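Local coordinates for putative type VI secretion protein (Escherichia coli, PDB 3U66), which is probably an inner-membrane-attached component of the type VI secretion system, a TssL protein of the DotU family whose cytoplasmic domain is a helical bundle, at residues I6-W17 and V122-R130. Sequence-based numbering, arbitrary orientation.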
# COMPACT_ATOMS: atom_id res chain seq x y z
N ILE A 6 3.67 7.95 13.54
CA ILE A 6 3.77 9.40 13.67
C ILE A 6 2.78 10.15 12.73
O ILE A 6 2.22 9.56 11.80
CB ILE A 6 5.25 9.87 13.61
CG1 ILE A 6 5.69 10.55 14.94
CG2 ILE A 6 5.61 10.65 12.34
CD1 ILE A 6 6.16 12.06 14.89
N SER A 7 2.54 11.45 13.03
CA SER A 7 1.63 12.31 12.28
C SER A 7 2.37 13.05 11.18
O SER A 7 1.79 13.33 10.12
CB SER A 7 0.94 13.30 13.21
OG SER A 7 1.86 14.18 13.81
N ARG A 8 3.67 13.36 11.42
CA ARG A 8 4.54 14.03 10.44
C ARG A 8 4.65 13.16 9.19
O ARG A 8 4.66 13.69 8.09
CB ARG A 8 5.94 14.32 11.03
CG ARG A 8 6.50 15.68 10.62
CD ARG A 8 7.65 16.12 11.52
NE ARG A 8 7.48 17.49 12.03
CZ ARG A 8 7.48 17.83 13.31
NH1 ARG A 8 7.63 16.90 14.25
NH2 ARG A 8 7.33 19.10 13.67
N ALA A 9 4.66 11.83 9.37
CA ALA A 9 4.69 10.81 8.33
C ALA A 9 3.37 10.79 7.54
O ALA A 9 3.40 10.74 6.30
CB ALA A 9 4.94 9.44 8.95
N GLU A 10 2.22 10.83 8.24
CA GLU A 10 0.89 10.87 7.64
C GLU A 10 0.72 12.14 6.80
O GLU A 10 0.19 12.08 5.69
CB GLU A 10 -0.22 10.73 8.69
CG GLU A 10 -0.40 9.31 9.21
CD GLU A 10 -1.72 9.07 9.92
OE1 GLU A 10 -2.68 8.60 9.26
OE2 GLU A 10 -1.79 9.35 11.13
N GLN A 11 1.23 13.28 7.33
CA GLN A 11 1.27 14.61 6.71
C GLN A 11 1.94 14.54 5.32
O GLN A 11 1.50 15.23 4.40
CB GLN A 11 2.12 15.53 7.59
CG GLN A 11 1.40 16.64 8.34
CD GLN A 11 2.39 17.60 9.00
OE1 GLN A 11 3.61 17.62 8.72
NE2 GLN A 11 1.88 18.44 9.89
N ILE A 12 3.05 13.77 5.20
CA ILE A 12 3.84 13.58 3.98
C ILE A 12 3.04 12.78 2.92
O ILE A 12 3.10 13.11 1.74
CB ILE A 12 5.20 12.84 4.26
CG1 ILE A 12 5.94 13.26 5.55
CG2 ILE A 12 6.12 12.84 3.06
CD1 ILE A 12 6.58 14.66 5.62
N PHE A 13 2.35 11.71 3.35
CA PHE A 13 1.63 10.83 2.45
C PHE A 13 0.18 11.20 2.16
O PHE A 13 -0.38 10.65 1.21
CB PHE A 13 1.75 9.36 2.89
CG PHE A 13 3.12 8.74 2.73
CD1 PHE A 13 3.61 8.41 1.46
CD2 PHE A 13 3.90 8.43 3.84
CE1 PHE A 13 4.87 7.83 1.32
CE2 PHE A 13 5.16 7.86 3.69
CZ PHE A 13 5.64 7.56 2.43
N TYR A 14 -0.43 12.12 2.95
CA TYR A 14 -1.83 12.56 2.77
C TYR A 14 -2.18 12.97 1.32
O TYR A 14 -3.15 12.41 0.80
CB TYR A 14 -2.25 13.64 3.78
CG TYR A 14 -2.81 13.13 5.08
CD1 TYR A 14 -3.83 12.18 5.11
CD2 TYR A 14 -2.40 13.67 6.30
CE1 TYR A 14 -4.36 11.72 6.31
CE2 TYR A 14 -2.91 13.21 7.51
CZ TYR A 14 -3.90 12.24 7.51
OH TYR A 14 -4.42 11.79 8.69
N PRO A 15 -1.44 13.86 0.63
CA PRO A 15 -1.82 14.18 -0.77
C PRO A 15 -1.90 12.95 -1.68
O PRO A 15 -2.85 12.80 -2.45
CB PRO A 15 -0.72 15.16 -1.21
CG PRO A 15 -0.16 15.72 0.03
CD PRO A 15 -0.22 14.59 1.02
N GLY A 16 -0.90 12.06 -1.56
CA GLY A 16 -0.82 10.82 -2.32
C GLY A 16 -1.91 9.85 -1.96
O GLY A 16 -2.55 9.26 -2.84
N TRP A 17 -2.16 9.68 -0.64
CA TRP A 17 -3.23 8.84 -0.11
C TRP A 17 -4.60 9.28 -0.61
O TRP A 17 -5.41 8.43 -0.97
CB TRP A 17 -3.20 8.81 1.42
CG TRP A 17 -2.13 7.94 2.00
CD1 TRP A 17 -1.45 6.91 1.39
CD2 TRP A 17 -1.63 7.99 3.35
NE1 TRP A 17 -0.55 6.35 2.26
CE2 TRP A 17 -0.65 6.98 3.48
CE3 TRP A 17 -1.89 8.83 4.45
CZ2 TRP A 17 0.08 6.79 4.66
CZ3 TRP A 17 -1.20 8.61 5.63
CH2 TRP A 17 -0.22 7.61 5.72
N VAL A 122 6.47 2.91 14.84
CA VAL A 122 5.03 3.18 14.85
C VAL A 122 4.56 3.86 13.54
O VAL A 122 3.52 3.48 12.99
CB VAL A 122 4.59 3.90 16.16
CG1 VAL A 122 5.28 5.26 16.33
CG2 VAL A 122 3.07 4.04 16.26
N ALA A 123 5.39 4.78 13.00
CA ALA A 123 5.14 5.48 11.73
C ALA A 123 5.04 4.50 10.54
O ALA A 123 4.12 4.64 9.73
CB ALA A 123 6.22 6.53 11.49
N VAL A 124 5.94 3.50 10.49
CA VAL A 124 5.97 2.45 9.45
C VAL A 124 4.68 1.62 9.54
O VAL A 124 4.03 1.44 8.52
CB VAL A 124 7.27 1.59 9.54
CG1 VAL A 124 7.22 0.37 8.62
CG2 VAL A 124 8.51 2.43 9.25
N LEU A 125 4.31 1.16 10.76
CA LEU A 125 3.09 0.38 11.03
C LEU A 125 1.83 1.14 10.64
O LEU A 125 0.86 0.51 10.22
CB LEU A 125 2.97 -0.03 12.51
CG LEU A 125 3.93 -1.06 13.10
CD1 LEU A 125 3.50 -1.44 14.49
CD2 LEU A 125 4.03 -2.31 12.26
N THR A 126 1.85 2.48 10.82
CA THR A 126 0.73 3.36 10.48
C THR A 126 0.53 3.35 8.97
O THR A 126 -0.58 3.10 8.50
CB THR A 126 0.95 4.77 11.07
OG1 THR A 126 1.06 4.67 12.49
CG2 THR A 126 -0.16 5.75 10.69
N CYS A 127 1.62 3.56 8.22
CA CYS A 127 1.62 3.58 6.76
C CYS A 127 1.17 2.26 6.15
O CYS A 127 0.42 2.27 5.17
CB CYS A 127 2.98 4.01 6.23
SG CYS A 127 3.34 5.76 6.54
N LEU A 128 1.58 1.12 6.76
CA LEU A 128 1.20 -0.22 6.33
C LEU A 128 -0.30 -0.47 6.57
O LEU A 128 -0.94 -1.20 5.80
CB LEU A 128 2.07 -1.29 7.02
CG LEU A 128 3.56 -1.32 6.64
CD1 LEU A 128 4.32 -2.26 7.52
CD2 LEU A 128 3.77 -1.69 5.17
N CYS A 129 -0.86 0.16 7.62
CA CYS A 129 -2.29 0.08 7.94
C CYS A 129 -3.06 0.93 6.95
O CYS A 129 -4.10 0.50 6.44
CB CYS A 129 -2.56 0.51 9.38
SG CYS A 129 -2.08 -0.71 10.62
N ARG A 130 -2.54 2.12 6.66
CA ARG A 130 -3.13 3.06 5.71
C ARG A 130 -3.14 2.45 4.31
O ARG A 130 -4.14 2.60 3.60
CB ARG A 130 -2.39 4.41 5.74
CG ARG A 130 -3.30 5.64 5.76
CD ARG A 130 -4.10 5.74 7.04
NE ARG A 130 -4.23 7.11 7.53
CZ ARG A 130 -5.38 7.76 7.67
NH1 ARG A 130 -6.53 7.18 7.34
NH2 ARG A 130 -5.40 9.00 8.13
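Arg130 and Glu10 form the salt bridge that ties helix 122-133 to the N-terminal helix 7-24, an instance of a charged pair placed beside an apolar helix seam. OE1 of Glu10 takes a hydrogen bond from NE of Arg130 at 2.8 Å and a weak one from NH2, the carboxylate turned 59° from the guanidinium plane. The same NH2 reaches OH of Tyr14 in another weak bond, while NH1 is held by Gln133. CG of Arg130 sits 3.4 Å from the centroid of the Trp17 six-membered ring, a CH-pi contact almost on its normal, and CB of Phe13 lies over the opposite face. Beyond CG, bends at chi2 (66°) and chi3 turn the guanidinium to Glu10 and Tyr14. Sulfur and small apolar groups fill the seam. SG of Cys127 meets the Trp17 ring at its edge and lies 3.8 Å from CD2 of Phe13; CB of Ala9 touches CB of Ala123 at 4.1 Å, where Met63 of helix 57-76 joins both. Cut back to an alanine, Arg130 would keep only CB over the indole and would probably leave the Glu10 carboxylate without this countercharge and the Tyr14 hydroxyl without its weak donor. One arginine thus serves both chemistries, its charged end pairing with the carboxylate and its CB and CG packing on the indole.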